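Local coordinates for protein transcriptional regulator, GntR family (PDB 3IHU) that probably binds DNA and regulates transcription, joining a winged-helix DNA-binding domain of the GntR family to a helical FCD domain, at residues Ser16-Val21 and Val56-Gln61; Arg142-Thr147 and Asp184-Ile189; Leu148-Met151 and Leu157-Leu160. All coordinates share one frame; numbering follows the deposited sequence.

Contact 1 of 3, residues Ser16-Val21 and Val56-Gln61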
loop_
_atom_site.group_PDB
_atom_site.type_symbol
_atom_site.label_atom_id
_atom_site.label_comp_id
_atom_site.label_asym_id
_atom_site.label_seq_id
_atom_site.Cartn_x
_atom_site.Cartn_y
_atom_site.Cartn_z
ATOM N N SER A 16 -18.952 -1.773 2.589
ATOM C CA SER A 16 -19.922 -1.655 1.446
ATOM C C SER A 16 -19.514 -2.567 0.279
ATOM O O SER A 16 -18.339 -2.930 0.135
ATOM C CB SER A 16 -20.014 -0.203 0.955
ATOM O OG SER A 16 -18.871 0.144 0.168
ATOM N N ALA A 17 -20.482 -2.919 -0.564
ATOM C CA ALA A 17 -20.211 -3.747 -1.745
ATOM C C ALA A 17 -19.146 -3.092 -2.644
ATOM O O ALA A 17 -18.306 -3.791 -3.236
ATOM C CB ALA A 17 -21.507 -4.044 -2.537
ATOM N N SER A 18 -19.176 -1.756 -2.724
ATOM C CA SER A 18 -18.225 -0.957 -3.526
ATOM C C SER A 18 -16.809 -1.106 -3.027
ATOM O O SER A 18 -15.846 -1.185 -3.831
ATOM C CB SER A 18 -18.625 0.531 -3.473
ATOM O OG SER A 18 -17.668 1.387 -4.079
ATOM N N ASP A 19 -16.670 -1.124 -1.701
ATOM C CA ASP A 19 -15.384 -1.326 -1.065
ATOM C C ASP A 19 -14.705 -2.636 -1.465
ATOM O O ASP A 19 -13.483 -2.676 -1.586
ATOM C CB ASP A 19 -15.515 -1.307 0.465
ATOM C CG ASP A 19 -15.727 0.109 1.037
ATOM O OD1 ASP A 19 -15.703 1.120 0.273
ATOM O OD2 ASP A 19 -15.943 0.202 2.270
ATOM N N THR A 20 -15.476 -3.690 -1.673
ATOM C CA THR A 20 -14.901 -4.991 -1.956
ATOM C C THR A 20 -14.227 -4.989 -3.326
ATOM O O THR A 20 -13.203 -5.629 -3.509
ATOM C CB THR A 20 -15.924 -6.157 -1.922
ATOM O OG1 THR A 20 -16.645 -6.190 -3.148
ATOM C CG2 THR A 20 -16.896 -6.089 -0.727
ATOM N N VAL A 21 -14.781 -4.251 -4.281
ATOM C CA VAL A 21 -14.106 -4.041 -5.579
ATOM C C VAL A 21 -12.940 -3.039 -5.481
ATOM O O VAL A 21 -11.852 -3.212 -6.092
ATOM C CB VAL A 21 -15.117 -3.570 -6.636
ATOM C CG1 VAL A 21 -14.449 -3.407 -7.971
ATOM C CG2 VAL A 21 -16.305 -4.551 -6.711
ATOM N N VAL A 56 -19.835 -1.893 -8.863
ATOM C CA VAL A 56 -18.650 -1.882 -9.740
ATOM C C VAL A 56 -18.398 -0.468 -10.240
ATOM O O VAL A 56 -17.307 0.045 -10.106
ATOM C CB VAL A 56 -18.776 -2.835 -10.947
ATOM C CG1 VAL A 56 -17.636 -2.586 -11.952
ATOM C CG2 VAL A 56 -18.810 -4.295 -10.476
ATOM N N ARG A 57 -19.432 0.160 -10.779
ATOM C CA ARG A 57 -19.305 1.495 -11.307
ATOM C C ARG A 57 -18.758 2.468 -10.270
ATOM O O ARG A 57 -17.845 3.242 -10.554
ATOM C CB ARG A 57 -20.650 1.956 -11.834
ATOM C CG ARG A 57 -21.011 1.237 -13.095
ATOM C CD ARG A 57 -22.348 1.676 -13.636
ATOM N NE ARG A 57 -22.816 0.679 -14.596
ATOM C CZ ARG A 57 -24.058 0.558 -15.048
ATOM N NH1 ARG A 57 -25.030 1.391 -14.656
ATOM N NH2 ARG A 57 -24.336 -0.411 -15.913
ATOM N N GLU A 58 -19.311 2.409 -9.067
ATOM C CA GLU A 58 -18.881 3.256 -7.978
ATOM C C GLU A 58 -17.433 2.983 -7.575
ATOM O O GLU A 58 -16.644 3.921 -7.350
ATOM C CB GLU A 58 -19.817 3.074 -6.778
ATOM C CG GLU A 58 -19.342 3.843 -5.557
ATOM C CD GLU A 58 -20.246 3.668 -4.341
ATOM O OE1 GLU A 58 -21.474 3.502 -4.519
ATOM O OE2 GLU A 58 -19.706 3.681 -3.214
ATOM N N ALA A 59 -17.071 1.699 -7.476
ATOM C CA ALA A 59 -15.698 1.328 -7.147
ATOM C C ALA A 59 -14.741 1.827 -8.239
ATOM O O ALA A 59 -13.657 2.357 -7.935
ATOM C CB ALA A 59 -15.576 -0.167 -6.950
ATOM N N LEU A 60 -15.128 1.667 -9.502
ATOM C CA LEU A 60 -14.292 2.124 -10.610
ATOM C C LEU A 60 -14.111 3.648 -10.561
ATOM O O LEU A 60 -12.983 4.130 -10.760
ATOM C CB LEU A 60 -14.841 1.678 -11.980
ATOM C CG LEU A 60 -14.630 0.174 -12.233
ATOM C CD1 LEU A 60 -15.272 -0.324 -13.520
ATOM C CD2 LEU A 60 -13.124 -0.190 -12.213
ATOM N N GLN A 61 -15.195 4.379 -10.271
ATOM C CA GLN A 61 -15.125 5.843 -10.104
ATOM C C GLN A 61 -14.105 6.194 -9.037
ATOM O O GLN A 61 -13.273 7.074 -9.261
ATOM C CB GLN A 61 -16.514 6.472 -9.758
#

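Contact 2 of 3, residues Arg142-Thr147 and Asp184-Ile189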
loop_
_atom_site.group_PDB
_atom_site.type_symbol
_atom_site.label_atom_id
_atom_site.label_comp_id
_atom_site.label_asym_id
_atom_site.label_seq_id
_atom_site.Cartn_x
_atom_site.Cartn_y
_atom_site.Cartn_z
ATOM N N ARG A 142 0.048 -5.063 4.773
ATOM C CA ARG A 142 -1.163 -4.280 4.948
ATOM C C ARG A 142 -1.485 -4.126 6.454
ATOM O O ARG A 142 -1.771 -3.005 6.900
ATOM C CB ARG A 142 -2.329 -4.867 4.131
ATOM C CG ARG A 142 -3.355 -3.833 3.667
ATOM C CD ARG A 142 -4.314 -4.333 2.543
ATOM N NE ARG A 142 -3.662 -4.507 1.235
ATOM C CZ ARG A 142 -3.426 -3.532 0.347
ATOM N NH1 ARG A 142 -3.762 -2.275 0.600
ATOM N NH2 ARG A 142 -2.833 -3.828 -0.804
ATOM N N HIS A 143 -1.417 -5.213 7.233
ATOM C CA HIS A 143 -1.668 -5.149 8.654
ATOM C C HIS A 143 -0.729 -4.207 9.436
ATOM O O HIS A 143 -1.149 -3.481 10.348
ATOM C CB HIS A 143 -1.596 -6.588 9.249
ATOM C CG HIS A 143 -1.989 -6.656 10.677
ATOM N ND1 HIS A 143 -3.168 -6.108 11.146
ATOM C CD2 HIS A 143 -1.376 -7.212 11.754
ATOM C CE1 HIS A 143 -3.255 -6.315 12.450
ATOM N NE2 HIS A 143 -2.186 -6.983 12.841
ATOM N N PHE A 144 0.544 -4.239 9.078
ATOM C CA PHE A 144 1.542 -3.355 9.645
ATOM C C PHE A 144 1.149 -1.886 9.429
ATOM O O PHE A 144 1.088 -1.104 10.379
ATOM C CB PHE A 144 2.861 -3.642 8.931
ATOM C CG PHE A 144 3.993 -2.810 9.370
ATOM C CD1 PHE A 144 4.422 -2.845 10.662
ATOM C CD2 PHE A 144 4.665 -2.006 8.472
ATOM C CE1 PHE A 144 5.515 -2.104 11.056
ATOM C CE2 PHE A 144 5.765 -1.260 8.865
ATOM C CZ PHE A 144 6.179 -1.325 10.171
ATOM N N TYR A 145 0.824 -1.547 8.177
ATOM C CA TYR A 145 0.433 -0.170 7.829
ATOM C C TYR A 145 -0.827 0.225 8.545
ATOM O O TYR A 145 -0.912 1.328 9.089
ATOM C CB TYR A 145 0.257 -0.016 6.314
ATOM C CG TYR A 145 1.546 0.270 5.594
ATOM C CD1 TYR A 145 2.569 -0.643 5.548
ATOM C CD2 TYR A 145 1.725 1.480 4.905
ATOM C CE1 TYR A 145 3.745 -0.373 4.894
ATOM C CE2 TYR A 145 2.911 1.754 4.253
ATOM C CZ TYR A 145 3.902 0.835 4.243
ATOM O OH TYR A 145 5.025 1.152 3.579
ATOM N N ARG A 146 -1.827 -0.655 8.552
ATOM C CA ARG A 146 -3.059 -0.333 9.256
ATOM C C ARG A 146 -2.849 -0.094 10.767
ATOM O O ARG A 146 -3.428 0.826 11.368
ATOM C CB ARG A 146 -4.124 -1.420 8.995
ATOM C CG ARG A 146 -5.357 -1.377 9.911
ATOM C CD ARG A 146 -6.091 -0.018 9.938
ATOM N NE ARG A 146 -6.440 0.462 8.590
ATOM C CZ ARG A 146 -7.605 0.261 7.968
ATOM N NH1 ARG A 146 -8.577 -0.428 8.544
ATOM N NH2 ARG A 146 -7.791 0.755 6.748
ATOM N N THR A 147 -1.986 -0.884 11.391
ATOM C CA THR A 147 -1.690 -0.684 12.817
ATOM C C THR A 147 -1.019 0.665 13.008
ATOM O O THR A 147 -1.378 1.426 13.925
ATOM C CB THR A 147 -0.826 -1.840 13.361
ATOM O OG1 THR A 147 -1.391 -3.085 12.928
ATOM C CG2 THR A 147 -0.765 -1.834 14.824
ATOM N N ASP A 184 13.638 -5.162 6.065
ATOM C CA ASP A 184 14.551 -4.398 6.922
ATOM C C ASP A 184 14.030 -2.999 7.152
ATOM O O ASP A 184 14.054 -2.490 8.271
ATOM C CB ASP A 184 15.942 -4.248 6.341
ATOM C CG ASP A 184 16.902 -3.735 7.382
ATOM O OD1 ASP A 184 17.055 -4.445 8.389
ATOM O OD2 ASP A 184 17.408 -2.603 7.258
ATOM N N ASP A 185 13.534 -2.379 6.083
ATOM C CA ASP A 185 12.946 -1.066 6.228
ATOM C C ASP A 185 11.760 -1.032 7.224
ATOM O O ASP A 185 11.599 -0.076 8.022
ATOM C CB ASP A 185 12.492 -0.537 4.837
ATOM C CG ASP A 185 13.650 -0.214 3.914
ATOM O OD1 ASP A 185 14.807 -0.266 4.368
ATOM O OD2 ASP A 185 13.403 0.107 2.721
ATOM N N TYR A 186 10.885 -2.024 7.115
ATOM C CA TYR A 186 9.720 -2.075 7.947
ATOM C C TYR A 186 10.110 -2.343 9.402
ATOM O O TYR A 186 9.482 -1.838 10.316
ATOM C CB TYR A 186 8.739 -3.164 7.513
ATOM C CG TYR A 186 8.163 -3.063 6.123
ATOM C CD1 TYR A 186 7.843 -1.840 5.570
ATOM C CD2 TYR A 186 7.907 -4.195 5.380
ATOM C CE1 TYR A 186 7.294 -1.744 4.323
ATOM C CE2 TYR A 186 7.355 -4.102 4.107
ATOM C CZ TYR A 186 7.050 -2.866 3.593
ATOM O OH TYR A 186 6.527 -2.719 2.323
ATOM N N ARG A 187 11.128 -3.175 9.591
ATOM C CA ARG A 187 11.670 -3.377 10.900
ATOM C C ARG A 187 12.219 -2.087 11.482
ATOM O O ARG A 187 11.987 -1.842 12.646
ATOM C CB ARG A 187 12.738 -4.452 10.881
ATOM C CG ARG A 187 12.137 -5.784 10.583
ATOM C CD ARG A 187 13.225 -6.822 10.321
ATOM N NE ARG A 187 13.586 -7.390 11.584
ATOM C CZ ARG A 187 14.140 -8.579 11.745
ATOM N NH1 ARG A 187 14.435 -9.358 10.688
ATOM N NH2 ARG A 187 14.385 -8.977 12.985
ATOM N N ARG A 188 12.939 -1.281 10.696
ATOM C CA ARG A 188 13.469 -0.011 11.221
ATOM C C ARG A 188 12.318 0.962 11.576
ATOM O O ARG A 188 12.400 1.691 12.583
ATOM C CB ARG A 188 14.467 0.661 10.240
ATOM C CG ARG A 188 15.773 -0.142 10.041
ATOM C CD ARG A 188 16.559 0.182 8.723
ATOM N NE ARG A 188 17.890 -0.411 8.770
ATOM C CZ ARG A 188 18.972 0.157 9.327
ATOM N NH1 ARG A 188 18.932 1.383 9.839
ATOM N NH2 ARG A 188 20.126 -0.509 9.350
ATOM N N ILE A 189 11.264 0.986 10.740
ATOM C CA ILE A 189 10.108 1.818 11.032
ATOM C C ILE A 189 9.521 1.424 12.404
ATOM O O ILE A 189 9.330 2.276 13.245
ATOM C CB ILE A 189 8.996 1.767 9.950
ATOM C CG1 ILE A 189 9.453 2.440 8.656
ATOM C CG2 ILE A 189 7.699 2.421 10.504
ATOM C CD1 ILE A 189 8.616 2.122 7.417
HETATM O O HOH W 1 5.721 -0.523 1.491
#

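Contact 3 of 3, residues Leu148-Met151 and Leu157-Leu160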
loop_
_atom_site.group_PDB
_atom_site.type_symbol
_atom_site.label_atom_id
_atom_site.label_comp_id
_atom_site.label_asym_id
_atom_site.label_seq_id
_atom_site.Cartn_x
_atom_site.Cartn_y
_atom_site.Cartn_z
ATOM N N LEU A 148 -0.074 0.997 12.127
ATOM C CA LEU A 148 0.554 2.298 12.223
ATOM C C LEU A 148 -0.512 3.380 12.130
ATOM O O LEU A 148 -0.455 4.390 12.856
ATOM C CB LEU A 148 1.648 2.522 11.172
ATOM C CG LEU A 148 2.906 1.673 11.300
ATOM C CD1 LEU A 148 3.787 1.907 10.050
ATOM C CD2 LEU A 148 3.638 1.960 12.673
ATOM N N LEU A 149 -1.494 3.163 11.259
ATOM C CA LEU A 149 -2.549 4.173 11.057
ATOM C C LEU A 149 -3.378 4.346 12.313
ATOM O O LEU A 149 -3.606 5.465 12.751
ATOM C CB LEU A 149 -3.433 3.781 9.886
ATOM C CG LEU A 149 -4.516 4.778 9.482
ATOM C CD1 LEU A 149 -3.958 6.150 8.970
ATOM C CD2 LEU A 149 -5.323 4.098 8.416
ATOM N N GLU A 150 -3.778 3.238 12.909
ATOM C CA GLU A 150 -4.617 3.256 14.096
ATOM C C GLU A 150 -3.892 3.895 15.246
ATOM O O GLU A 150 -4.508 4.606 16.043
ATOM C CB GLU A 150 -5.085 1.849 14.494
ATOM C CG GLU A 150 -6.018 1.172 13.491
ATOM C CD GLU A 150 -7.199 2.075 13.064
ATOM O OE1 GLU A 150 -7.855 2.681 13.956
ATOM O OE2 GLU A 150 -7.446 2.201 11.830
HETATM N N MSE A 151 -2.588 3.679 15.303
HETATM C CA MSE A 151 -1.738 4.272 16.322
HETATM C C MSE A 151 -1.693 5.787 16.243
HETATM O O MSE A 151 -1.730 6.458 17.265
HETATM C CB MSE A 151 -0.310 3.672 16.223
HETATM C CG MSE A 151 -0.183 2.329 16.858
HETATM SE SE MSE A 151 1.486 1.420 16.521
HETATM C CE MSE A 151 2.334 2.346 18.048
ATOM N N LEU A 157 -4.568 11.396 7.416
ATOM C CA LEU A 157 -3.882 10.248 6.868
ATOM C C LEU A 157 -4.840 9.141 6.512
ATOM O O LEU A 157 -4.625 8.451 5.501
ATOM C CB LEU A 157 -2.851 9.696 7.860
ATOM C CG LEU A 157 -1.653 10.598 8.084
ATOM C CD1 LEU A 157 -0.700 9.871 9.067
ATOM C CD2 LEU A 157 -0.917 10.862 6.793
ATOM N N ARG A 158 -5.887 8.961 7.317
ATOM C CA ARG A 158 -6.897 7.926 7.038
ATOM C C ARG A 158 -7.498 8.148 5.676
ATOM O O ARG A 158 -7.682 7.210 4.904
ATOM C CB ARG A 158 -8.028 7.919 8.051
ATOM C CG ARG A 158 -7.641 7.558 9.423
ATOM C CD ARG A 158 -8.895 7.472 10.319
ATOM N NE ARG A 158 -8.526 7.051 11.669
ATOM C CZ ARG A 158 -8.192 5.802 12.006
ATOM N NH1 ARG A 158 -8.182 4.818 11.107
ATOM N NH2 ARG A 158 -7.861 5.536 13.259
ATOM N N ARG A 159 -7.751 9.405 5.355
ATOM C CA ARG A 159 -8.366 9.728 4.066
ATOM C C ARG A 159 -7.377 9.638 2.893
ATOM O O ARG A 159 -7.777 9.278 1.814
ATOM C CB ARG A 159 -9.163 11.052 4.167
ATOM C CG ARG A 159 -8.514 12.307 3.618
ATOM C CD ARG A 159 -9.435 13.547 3.866
ATOM N NE ARG A 159 -9.304 14.524 2.791
ATOM C CZ ARG A 159 -9.839 14.379 1.577
ATOM N N LEU A 160 -6.087 9.865 3.110
ATOM C CA LEU A 160 -5.060 9.652 2.071
ATOM C C LEU A 160 -4.455 8.216 2.019
ATOM O O LEU A 160 -3.570 7.941 1.211
ATOM C CB LEU A 160 -3.847 10.547 2.367
ATOM C CG LEU A 160 -3.670 12.045 2.186
ATOM C CD1 LEU A 160 -4.733 13.023 2.917
ATOM C CD2 LEU A 160 -2.249 12.279 2.627
#

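Contact 1 of 3, residues Ser16-Val21 and Val56-Gln61
Ser18, Val21 and Ala59 meet where the first helix of the winged helix-turn-helix domain, 17-31, crosses helix 53-65, the second helix of the helix-turn-helix pair. The short axes pass 8.0 Å apart at -54°, an approach consistent with the small side chains of Ser18 and Ala59, whose CA atoms are 5.0 Å apart. The three side chains converge between the helices, and the Ala59 methyl fits between Ser18 and Val21: its CB lies 3.4 Å from Val21 CB, tighter than usual for two carbons, and 3.3 Å from the backbone atom Ser18 O. Val21 turns CG1 anti to its own nitrogen (chi1 -178°), which lays that branch beside the same methyl.

Glu58 comes in along the flank. Its extended chain runs past Ser18, with CG 3.3 Å from Ser18 OG, and its carboxylate ends beside the hydroxyl. The Ser18 OG to Glu58 OE2 bond is weak at 3.2 Å; the stronger partner of that hydroxyl is Arg62, one turn beyond Glu58 on helix 53-65, which also forms a salt bridge with Asp19. Ser16 OG accepts from Asp19 N, an ST motif.

Phe49 and Val51 add to the apolar surroundings of Val21. The chemistry is thus divided between a close-packed apolar centre and a polar margin, where Arg62 holds Ser18 more firmly and probably eases the nearness of the Asp19 and Glu58 carboxylates.

Contact 2 of 3, residues Arg142-Thr147 and Asp184-Ile189
Phe144 and Tyr186 meet inside the all-helical FCD domain, where segments 142-147 and 184-189, on helices 134-152 and 179-195, run in nearly the same direction, 23° apart. The segment axes remain 12.0 Å from each other, a separation bridged by large aromatic side chains.

Apolar packing makes up most of the contact. Phe144, with CG anti to the backbone nitrogen (chi1 179°), reaches across the gap and brings CE2 to 3.8 Å from Tyr186 CB. Its far end, CZ, approaches the backbone oxygen of Tyr186 and rests 4.1 Å from Ile189 CG2. The rings of Phe144 and Tyr186 are oblique, with planes at 53°. Leu118 and Ser121 of helix 112-130 also touch Phe144, so this ring links three helices.

The second aromatic pair is arranged differently. The Tyr145 and Tyr186 side chains are roughly perpendicular, and Tyr186 CE1 sits at the edge of the Tyr145 ring, 3.8 Å from Tyr145 CE1. Further ring contacts join Tyr145 to His165 and Tyr186 to His208.

Polar interactions gather at the phenol ends. Tyr186 OH is hydrogen-bonded to Arg182, one turn earlier on its own helix, while a water links the two tyrosines across the contact. Bonding to both hydroxyls gives these buried groups a shared polar partner and probably limits the swing of either ring. The water lies in the plane of the Tyr186 ring, and its oxygen is 2.8 Å from Tyr145 OH.

Contact 3 of 3, residues Leu148-Met151 and Leu157-Leu160
The tight connection between consecutive helices 134-152 and 155-165 of the helical FCD domain brings Leu149 and Glu150, near the end of the first, against Leu157 and Arg158, near the start of the next. Leu149 supplies the buried side. Its CG stands anti to the backbone nitrogen (chi1 -176°), and this carries CD1 across to the next helix, 3.9 Å from Leu157 CB and 3.8 Å from the backbone atom Arg158 N. The two leucines point past each other in opposing senses, whereas Arg158 passes slantwise over Leu149 and touches it with CG, 4.0 Å from Leu149 CD1.

Towards the outer margin, Arg158 stretches from CG to NE and reaches back across the connection to Glu150, whose chain bends at chi2 to meet it. The guanidinium grips the carboxylate end-on, one nitrogen to each oxygen. Glu150 thus meets its edge, while the backbone oxygen of Leu149 lies over one face. Both carboxylate oxygens lie close to the guanidinium plane, but the carboxylate is turned 40° from that plane, so the paired groups are not flat together. Asp153 in the connection forms a salt bridge with NH2 as well, so two acidic residues probably stabilise the positive charge of Arg158.

The two bonds differ in geometry: Arg158 NH2 meets Glu150 OE1 from above the carboxylate plane at 2.9 Å, while Arg158 NH1 approaches Glu150 OE2 on its syn side, 2.8 Å away and almost straight at 178°.

Overall arrangement
From the N terminus, contact 1 comes first, closing a loop of 34 residues that contains helix 42-49 and uniting the first helix with 53-65 in the DNA-binding domain. The chain then passes through the wing strands and helices 84-105 and 112-130 before contact 2 opens on helix 134-152. Contact 3 opens on that same helix and closes at once on helix 155-165, nested within the longer loop that contact 2 completes at helix 179-195. Contacts 2 and 3 touch through Ile189 and Leu148, making helix 134-152 their common element. Contact 1 stands apart, its centre 27 Å from that of contact 2 and 21 Å from that of contact 3.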